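PDB 6RN5: CHAD domain protein from Streptomyces chartreusis, which binds polyphosphate and metal ions, copper among them, in an all-helical fold, its wider role in the cell being unsettled. Local coordinates for residues A[37-42]-A[196-201]; A[60-65]-A[97-102]; A[86-91]-A[204-209]. One frame throughout, in Å; residues are numbered along the deposited sequence.

In the fold
The three contacts tie five helices of the CHAD domain together. Contact 2, which pairs helices 56-75 and 82-120, lies about 9 Å from the centre of the chain and carries arginines that hold sulfate ions. Contact 1 lies about 11 Å from it, centre to centre, and the two touch: Ala38 CB is 3.7 Å from Ala61 CB, and Met198 packs on both Leu62 and Leu99. Contact 3 uses helix 82-120 again, about 15 Å from contact 2 between centres, with nearest atoms about 7 Å apart. It meets contact 1 through Leu39 and Ala207, beside a pocket of Arg43, His204, Ala207 and Asp208 that holds a carbonate, probably picked up from the crystallisation liquor.

Contact 1: residues A[37-42]-A[196-201]; sequences RALRLH and QAMGSS
Met198 reaches across to His42 and Leu39 with the last two atoms of its side chain, SD and CE. The Met-aromatic contact puts Met198 SD over one face of the His42 ring, 3.9 Å from the ring centroid and 30° off its normal, and closest to His42 CE1, at 3.5 Å. The methyl CE covers the same face as a CH-pi contact, 3.6 Å above the plane and displaced toward the rim on the ND1 side. A methionine suits this place because its flexible thioether can bend at chi3 (77°) and lay both sulfur and methyl against one flat ring. The histidine reaches back from the last turn of helix 21-42, and its imidazole offers a face broad enough for both atoms.

In the CHAD fold, an all-helical bundle, this joins the C-terminal end of helix 21-42 to that of helix 170-198. Purely apolar contact is left to Leu39: CG anti to the backbone N (chi1 -179°) carries Leu39 CD1 to 4.0 Å from Met198 CE, the two chains running side by side with reversed sense. Leucine's branched apolar end suits this buried side, where it also meets Phe203 of helix 201-213.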
loop_
_atom_site.group_PDB
_atom_site.type_symbol
_atom_site.label_atom_id
_atom_site.label_comp_id
_atom_site.label_asym_id
_atom_site.label_seq_id
_atom_site.Cartn_x
_atom_site.Cartn_y
_atom_site.Cartn_z
ATOM N N ARG A 37 15.485 39.057 -18.785
ATOM C CA ARG A 37 14.110 39.561 -18.561
ATOM C C ARG A 37 13.560 39.206 -17.217
ATOM O O ARG A 37 13.058 40.064 -16.496
ATOM C CB ARG A 37 13.157 39.002 -19.570
ATOM C CG ARG A 37 13.119 39.871 -20.779
ATOM C CD ARG A 37 12.234 39.258 -21.838
ATOM N NE ARG A 37 12.660 39.716 -23.148
ATOM C CZ ARG A 37 12.170 39.252 -24.286
ATOM N NH1 ARG A 37 11.223 38.304 -24.295
ATOM N NH2 ARG A 37 12.628 39.751 -25.424
ATOM N N ALA A 38 13.627 37.926 -16.890
ATOM C CA ALA A 38 13.147 37.470 -15.608
ATOM C C ALA A 38 13.884 38.166 -14.474
ATOM O O ALA A 38 13.291 38.577 -13.484
ATOM C CB ALA A 38 13.297 35.969 -15.490
ATOM N N LEU A 39 15.190 38.295 -14.617
ATOM C CA LEU A 39 15.976 38.946 -13.603
ATOM C C LEU A 39 15.527 40.395 -13.392
ATOM O O LEU A 39 15.425 40.810 -12.256
ATOM C CB LEU A 39 17.458 38.886 -13.957
ATOM C CG LEU A 39 18.394 39.511 -12.950
ATOM C CD1 LEU A 39 18.152 38.960 -11.544
ATOM C CD2 LEU A 39 19.844 39.298 -13.366
ATOM N N ARG A 40 15.237 41.130 -14.474
ATOM C CA ARG A 40 14.783 42.511 -14.382
ATOM C C ARG A 40 13.414 42.558 -13.726
ATOM O O ARG A 40 13.188 43.382 -12.858
ATOM C CB ARG A 40 14.709 43.207 -15.745
ATOM C CG ARG A 40 15.923 44.053 -16.112
ATOM C CD ARG A 40 15.709 44.888 -17.384
ATOM N NE ARG A 40 15.350 44.063 -18.556
ATOM C CZ ARG A 40 16.206 43.368 -19.314
ATOM N NH1 ARG A 40 17.514 43.376 -19.063
ATOM N NH2 ARG A 40 15.749 42.656 -20.337
ATOM N N LEU A 41 12.499 41.685 -14.141
ATOM C CA LEU A 41 11.193 41.593 -13.490
ATOM C C LEU A 41 11.342 41.328 -11.990
ATOM O O LEU A 41 10.571 41.819 -11.171
ATOM C CB LEU A 41 10.369 40.460 -14.099
ATOM C CG LEU A 41 9.012 40.150 -13.457
ATOM C CD1 LEU A 41 8.043 41.300 -13.715
ATOM C CD2 LEU A 41 8.420 38.830 -13.943
ATOM N N HIS A 42 12.306 40.497 -11.639
ATOM C CA HIS A 42 12.459 40.104 -10.266
ATOM C C HIS A 42 12.818 41.312 -9.413
ATOM O O HIS A 42 12.308 41.473 -8.327
ATOM C CB HIS A 42 13.540 39.061 -10.125
ATOM C CG HIS A 42 13.479 38.336 -8.825
ATOM N ND1 HIS A 42 14.181 38.745 -7.708
ATOM C CD2 HIS A 42 12.779 37.233 -8.458
ATOM C CE1 HIS A 42 13.926 37.917 -6.713
ATOM N NE2 HIS A 42 13.082 36.989 -7.140
ATOM N N GLN A 196 19.141 35.995 -0.288
ATOM C CA GLN A 196 20.541 36.316 -0.041
ATOM C C GLN A 196 21.442 36.013 -1.256
ATOM O O GLN A 196 22.275 36.865 -1.690
ATOM C CB GLN A 196 21.061 35.619 1.203
ATOM C CG GLN A 196 20.444 36.179 2.476
ATOM C CD GLN A 196 20.883 35.418 3.701
ATOM O OE1 GLN A 196 21.017 34.201 3.663
ATOM N NE2 GLN A 196 21.162 36.140 4.797
ATOM N N ALA A 197 21.294 34.815 -1.796
ATOM C CA ALA A 197 22.068 34.377 -2.991
ATOM C C ALA A 197 21.932 35.334 -4.152
ATOM O O ALA A 197 22.915 35.645 -4.821
ATOM C CB ALA A 197 21.610 33.014 -3.429
ATOM N N MET A 198 20.713 35.809 -4.367
ATOM C CA MET A 198 20.423 36.711 -5.448
ATOM C C MET A 198 21.005 38.103 -5.286
ATOM O O MET A 198 21.186 38.802 -6.277
ATOM C CB MET A 198 18.935 36.840 -5.627
ATOM C CG MET A 198 18.391 35.571 -6.248
ATOM S SD MET A 198 16.767 35.879 -6.878
ATOM C CE MET A 198 17.175 36.779 -8.380
ATOM N N GLY A 199 21.286 38.505 -4.053
ATOM C CA GLY A 199 22.018 39.756 -3.819
ATOM C C GLY A 199 23.541 39.586 -3.790
ATOM O O GLY A 199 24.253 40.560 -3.615
ATOM N N SER A 200 24.054 38.376 -4.002
ATOM C CA SER A 200 25.473 38.087 -3.744
ATOM C C SER A 200 26.337 38.370 -4.941
ATOM O O SER A 200 25.858 38.469 -6.068
ATOM C CB SER A 200 25.694 36.602 -3.362
ATOM O OG SER A 200 25.319 35.736 -4.426
ATOM N N SER A 201 27.632 38.444 -4.689
ATOM C CA SER A 201 28.558 38.754 -5.725
ATOM C C SER A 201 28.712 37.504 -6.613
ATOM O O SER A 201 28.894 37.610 -7.805
ATOM C CB SER A 201 29.864 39.255 -5.107
ATOM O OG SER A 201 30.555 38.145 -4.627
#

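Contact 2: residues A[60-65]-A[97-102]; sequences RALRRS and GTLAME. With SO4 (sulfate ion), chain I; SO4 (sulfate ion), chain G.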
loop_
_atom_site.group_PDB
_atom_site.type_symbol
_atom_site.label_atom_id
_atom_site.label_comp_id
_atom_site.label_asym_id
_atom_site.label_seq_id
_atom_site.Cartn_x
_atom_site.Cartn_y
_atom_site.Cartn_z
ATOM N N ARG A 60 10.634 31.398 -11.347
ATOM C CA ARG A 60 10.446 30.222 -12.124
ATOM C C ARG A 60 11.042 30.371 -13.529
ATOM O O ARG A 60 11.702 29.462 -14.030
ATOM C CB ARG A 60 8.990 29.894 -12.230
ATOM C CG ARG A 60 8.806 28.591 -12.944
ATOM C CD ARG A 60 7.482 27.945 -12.594
ATOM N NE ARG A 60 7.450 26.691 -13.316
ATOM C CZ ARG A 60 6.846 26.509 -14.472
ATOM N NH1 ARG A 60 6.146 27.477 -15.033
ATOM N NH2 ARG A 60 6.946 25.345 -15.059
ATOM N N ALA A 61 10.822 31.525 -14.137
ATOM C CA ALA A 61 11.424 31.852 -15.441
ATOM C C ALA A 61 12.966 31.831 -15.400
ATOM O O ALA A 61 13.615 31.406 -16.366
ATOM C CB ALA A 61 10.919 33.212 -15.935
ATOM N N LEU A 62 13.542 32.307 -14.305
ATOM C CA LEU A 62 14.989 32.224 -14.115
ATOM C C LEU A 62 15.441 30.770 -14.045
ATOM O O LEU A 62 16.477 30.424 -14.614
ATOM C CB LEU A 62 15.423 32.940 -12.844
ATOM C CG LEU A 62 15.486 34.438 -12.875
ATOM C CD1 LEU A 62 15.635 34.896 -11.437
ATOM C CD2 LEU A 62 16.643 34.977 -13.732
ATOM N N ARG A 63 14.688 29.920 -13.341
ATOM C CA ARG A 63 15.020 28.484 -13.293
ATOM C C ARG A 63 14.959 27.792 -14.646
ATOM O O ARG A 63 15.847 27.000 -15.004
ATOM C CB ARG A 63 14.079 27.685 -12.374
ATOM C CG ARG A 63 14.135 28.045 -10.919
ATOM C CD ARG A 63 13.541 26.936 -10.065
ATOM N NE ARG A 63 12.108 26.675 -10.196
ATOM C CZ ARG A 63 11.135 27.424 -9.658
ATOM N NH1 ARG A 63 11.393 28.549 -9.000
ATOM N NH2 ARG A 63 9.874 27.064 -9.813
ATOM N N ARG A 64 13.871 28.057 -15.360
ATOM C CA ARG A 64 13.594 27.405 -16.618
ATOM C C ARG A 64 14.644 27.751 -17.630
ATOM O O ARG A 64 14.994 26.882 -18.433
ATOM C CB ARG A 64 12.209 27.761 -17.135
ATOM C CG ARG A 64 11.108 27.181 -16.261
ATOM C CD ARG A 64 9.728 27.421 -16.802
ATOM N NE ARG A 64 9.474 26.521 -17.918
ATOM C CZ ARG A 64 9.148 26.891 -19.158
ATOM N NH1 ARG A 64 8.978 28.160 -19.503
ATOM N NH2 ARG A 64 8.943 25.972 -20.063
ATOM N N SER A 65 15.157 28.990 -17.602
ATOM C CA SER A 65 16.141 29.406 -18.576
ATOM C C SER A 65 17.548 28.976 -18.166
ATOM O O SER A 65 18.311 28.532 -18.994
ATOM C CB SER A 65 16.062 30.914 -18.830
ATOM O OG SER A 65 16.254 31.656 -17.627
ATOM N N GLY A 97 19.265 25.481 -8.685
ATOM C CA GLY A 97 19.033 24.743 -7.413
ATOM C C GLY A 97 18.659 25.645 -6.225
ATOM O O GLY A 97 17.733 25.353 -5.471
ATOM N N THR A 98 19.348 26.781 -6.093
ATOM C CA THR A 98 19.069 27.707 -5.029
ATOM C C THR A 98 17.680 28.249 -5.170
ATOM O O THR A 98 16.902 28.276 -4.199
ATOM C CB THR A 98 20.021 28.876 -5.052
ATOM O OG1 THR A 98 21.336 28.394 -4.780
ATOM C CG2 THR A 98 19.585 29.916 -4.015
ATOM N N LEU A 99 17.351 28.641 -6.388
ATOM C CA LEU A 99 16.002 29.126 -6.719
ATOM C C LEU A 99 14.868 28.058 -6.685
ATOM O O LEU A 99 13.695 28.410 -6.594
ATOM C CB LEU A 99 16.025 29.829 -8.066
ATOM C CG LEU A 99 16.862 31.109 -8.165
ATOM C CD1 LEU A 99 16.565 31.780 -9.476
ATOM C CD2 LEU A 99 16.574 32.087 -7.056
ATOM N N ALA A 100 15.209 26.776 -6.748
ATOM C CA ALA A 100 14.188 25.708 -6.709
ATOM C C ALA A 100 13.679 25.401 -5.274
ATOM O O ALA A 100 12.528 25.004 -5.081
ATOM C CB ALA A 100 14.747 24.444 -7.368
ATOM N N MET A 101 14.529 25.636 -4.280
ATOM C CA MET A 101 14.320 25.075 -2.940
ATOM C C MET A 101 13.027 25.498 -2.270
ATOM O O MET A 101 12.248 24.659 -1.804
ATOM C CB MET A 101 15.523 25.343 -2.071
ATOM C CG MET A 101 16.604 24.289 -2.287
ATOM S SD MET A 101 16.407 22.698 -1.390
ATOM C CE MET A 101 14.661 22.281 -1.467
ATOM N N GLU A 102 12.761 26.785 -2.260
ATOM C CA GLU A 102 11.538 27.242 -1.610
ATOM C C GLU A 102 10.322 26.474 -2.136
ATOM O O GLU A 102 9.570 25.876 -1.372
ATOM C CB GLU A 102 11.351 28.748 -1.762
ATOM C CG GLU A 102 10.088 29.239 -1.098
ATOM C CD GLU A 102 9.846 30.726 -1.271
ATOM O OE1 GLU A 102 10.667 31.434 -1.922
ATOM O OE2 GLU A 102 8.819 31.169 -0.735
HETATM S S SO4 I . 9.890 24.105 -12.078
HETATM O O1 SO4 I . 11.225 24.613 -11.726
HETATM O O2 SO4 I . 9.667 24.303 -13.554
HETATM O O3 SO4 I . 8.847 24.882 -11.408
HETATM O O4 SO4 I . 9.794 22.691 -11.775
HETATM S S SO4 G . 10.379 22.596 -18.429
HETATM O O1 SO4 G . 11.159 23.750 -18.025
HETATM O O2 SO4 G . 9.727 22.947 -19.713
HETATM O O3 SO4 G . 9.352 22.270 -17.435
HETATM O O4 SO4 G . 11.300 21.435 -18.509
#
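The guanidinium of Arg63, beside Leu99 and Ala100, has Arg60 CA over one face, 3.6 Å above its plane, and a sulfate at its edge. Arg63 NE gives that ion a nearly straight bond, 2.7 Å to sulfate O1 at 173°, and Arg63 NH2 gives another, 2.9 Å to sulfate O3. The Arg60 guanidinium turns its own edge to the same sulfate, with Arg60 NE 3.0 Å from O3, while Arg64 CD lies over the centre of one of its faces. A second sulfate sits at the edge of Arg64, where Arg64 NH2 is 3.1 Å from O2 of that ion.

Arg63 also serves by its aliphatic part: Arg63 CG meets Leu99 CB, and Arg63 CD lies 3.6 Å from Ala100 CA, an approach helped by the small alanine side chain. The bend at chi3 (-66°) then turns the charged end to the anion. Deeper in, Leu62 CB packs 3.7 Å from Leu99 CD1, two branched apolar chains filling the buried side. The short helical segments cross at -136°, with axes 9.4 Å apart.

Arg67 and Arg68 extend the basic face of helix 56-75. The sulfates, probably from the crystallisation liquor, are held by this helix with help from Arg288 and Tyr289, and are consistent with sites for the phosphate groups of polyphosphate in a CHAD domain.

Contact 3: residues A[86-91]-A[204-209]; sequences EGMRPE and HAIADK
Ile206 and Lys209, one helical turn apart, meet Met88 and Glu91 where helix 201-213 crosses helix 82-120. This is an oblique helix-helix packing within the all-helical CHAD fold: the axes of the two short segments approach to 10.5 Å, with 123° between their directions. Along the second segment, His204 comes first and faces another way, toward the carbonate pocket; its ring carries Asp208 CG over one face.

Ile206 is the apolar centre of the contact. With CG1 anti to the backbone N (chi1 179°), its longer branch extends toward helix 82-120, and Ile206 CD1 ends 3.8 Å from both Met88 SD and Glu91 CB. An apolar side chain with a branch this long fits here, since the position is buried and CD1 must reach both Met88 and Glu91. Glu91 contributes only its CB to this packing; the chain then bends at chi2, and its carboxylate forms a salt bridge through OE1 with Arg202, just ahead of the segment. The glutamate is thus amphipathic in use, methylene against isoleucine and charge against arginine.

Ala207 and Asp208 belong with His204 to the pocket, so the helix packs with one side and lines the pocket with another. Lys209 closes the series at the margin. Its methylenes cover the thioether while the long chain runs on, extended, to carry the amino group to the exposed surface. Met88, bent at chi2 and chi3 and resting on Leu73 of helix 56-75, lays its sulfur against this chain: Met88 SD is 3.7 Å from Lys209 CB and 3.9 Å from Lys209 CD.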
loop_
_atom_site.group_PDB
_atom_site.type_symbol
_atom_site.label_atom_id
_atom_site.label_comp_id
_atom_site.label_asym_id
_atom_site.label_seq_id
_atom_site.Cartn_x
_atom_site.Cartn_y
_atom_site.Cartn_z
ATOM N N GLU A 86 32.700 24.989 -18.690
ATOM C CA GLU A 86 33.014 24.399 -17.405
ATOM C C GLU A 86 32.857 25.421 -16.291
ATOM O O GLU A 86 32.430 25.071 -15.218
ATOM C CB GLU A 86 34.444 23.856 -17.423
ATOM C CG GLU A 86 34.630 22.649 -18.319
ATOM C CD GLU A 86 36.048 22.058 -18.233
ATOM O OE1 GLU A 86 37.017 22.805 -17.924
ATOM O OE2 GLU A 86 36.181 20.836 -18.463
ATOM N N GLY A 87 33.231 26.668 -16.552
ATOM C CA GLY A 87 32.967 27.774 -15.627
ATOM C C GLY A 87 31.459 28.071 -15.468
ATOM O O GLY A 87 30.985 28.242 -14.348
ATOM N N MET A 88 30.708 28.081 -16.569
ATOM C CA MET A 88 29.269 28.423 -16.529
ATOM C C MET A 88 28.411 27.385 -15.821
ATOM O O MET A 88 27.524 27.748 -15.053
ATOM C CB MET A 88 28.708 28.589 -17.937
ATOM C CG MET A 88 29.339 29.688 -18.780
ATOM S SD MET A 88 28.833 31.293 -18.169
ATOM C CE MET A 88 27.152 31.417 -18.768
ATOM N N ARG A 89 28.664 26.095 -16.068
ATOM C CA ARG A 89 27.663 25.044 -15.717
ATOM C C ARG A 89 27.355 24.907 -14.226
ATOM O O ARG A 89 26.191 24.949 -13.844
ATOM C CB ARG A 89 28.049 23.647 -16.285
ATOM C CG ARG A 89 27.782 23.430 -17.789
ATOM C CD ARG A 89 27.799 21.937 -18.164
ATOM N NE ARG A 89 26.484 21.324 -17.902
ATOM C CZ ARG A 89 26.202 20.382 -16.984
ATOM N NH1 ARG A 89 27.144 19.874 -16.187
ATOM N NH2 ARG A 89 24.946 19.936 -16.859
ATOM N N PRO A 90 28.383 24.712 -13.384
ATOM C CA PRO A 90 28.112 24.638 -11.932
ATOM C C PRO A 90 27.517 25.925 -11.364
ATOM O O PRO A 90 26.723 25.871 -10.438
ATOM C CB PRO A 90 29.501 24.405 -11.325
ATOM C CG PRO A 90 30.456 24.988 -12.323
ATOM C CD PRO A 90 29.838 24.690 -13.663
ATOM N N GLU A 91 27.862 27.071 -11.944
ATOM C CA GLU A 91 27.331 28.326 -11.446
ATOM C C GLU A 91 25.875 28.404 -11.781
ATOM O O GLU A 91 25.057 28.744 -10.947
ATOM C CB GLU A 91 28.098 29.494 -12.026
ATOM C CG GLU A 91 29.487 29.629 -11.468
ATOM C CD GLU A 91 29.479 29.629 -9.944
ATOM O OE1 GLU A 91 29.210 30.666 -9.293
ATOM O OE2 GLU A 91 29.726 28.570 -9.380
ATOM N N HIS A 204 25.824 37.768 -9.067
ATOM C CA HIS A 204 26.081 38.846 -10.012
ATOM C C HIS A 204 27.090 38.445 -11.106
ATOM O O HIS A 204 26.916 38.787 -12.263
ATOM C CB HIS A 204 26.575 40.062 -9.227
ATOM C CG HIS A 204 27.076 41.179 -10.071
ATOM N ND1 HIS A 204 26.227 42.056 -10.729
ATOM C CD2 HIS A 204 28.344 41.583 -10.355
ATOM C CE1 HIS A 204 26.954 42.951 -11.379
ATOM N NE2 HIS A 204 28.238 42.699 -11.145
ATOM N N ALA A 205 28.135 37.711 -10.734
ATOM C CA ALA A 205 29.155 37.341 -11.691
ATOM C C ALA A 205 28.541 36.410 -12.745
ATOM O O ALA A 205 28.784 36.593 -13.941
ATOM C CB ALA A 205 30.309 36.630 -10.986
ATOM N N ILE A 206 27.759 35.412 -12.297
ATOM C CA ILE A 206 27.204 34.476 -13.245
ATOM C C ILE A 206 26.132 35.172 -14.071
ATOM O O ILE A 206 26.095 34.976 -15.270
ATOM C CB ILE A 206 26.709 33.152 -12.632
ATOM C CG1 ILE A 206 26.130 32.244 -13.713
ATOM C CG2 ILE A 206 25.637 33.388 -11.577
ATOM C CD1 ILE A 206 27.110 31.845 -14.802
ATOM N N ALA A 207 25.343 36.062 -13.466
ATOM C CA ALA A 207 24.355 36.817 -14.230
ATOM C C ALA A 207 24.992 37.704 -15.301
ATOM O O ALA A 207 24.467 37.839 -16.387
ATOM C CB ALA A 207 23.507 37.666 -13.299
ATOM N N ASP A 208 26.128 38.313 -14.965
ATOM C CA ASP A 208 26.919 39.118 -15.904
ATOM C C ASP A 208 27.333 38.292 -17.127
ATOM O O ASP A 208 27.278 38.761 -18.254
ATOM C CB ASP A 208 28.192 39.674 -15.216
ATOM C CG ASP A 208 28.002 41.076 -14.599
ATOM O OD1 ASP A 208 26.932 41.703 -14.824
ATOM O OD2 ASP A 208 28.948 41.545 -13.877
ATOM N N LYS A 209 27.731 37.054 -16.897
ATOM C CA LYS A 209 28.106 36.177 -18.019
ATOM C C LYS A 209 26.932 35.819 -18.865
ATOM O O LYS A 209 27.033 35.798 -20.092
ATOM C CB LYS A 209 28.807 34.945 -17.511
ATOM C CG LYS A 209 30.114 35.348 -16.891
ATOM C CD LYS A 209 30.952 34.159 -16.514
ATOM C CE LYS A 209 32.035 34.640 -15.565
ATOM N NZ LYS A 209 32.999 33.561 -15.235
#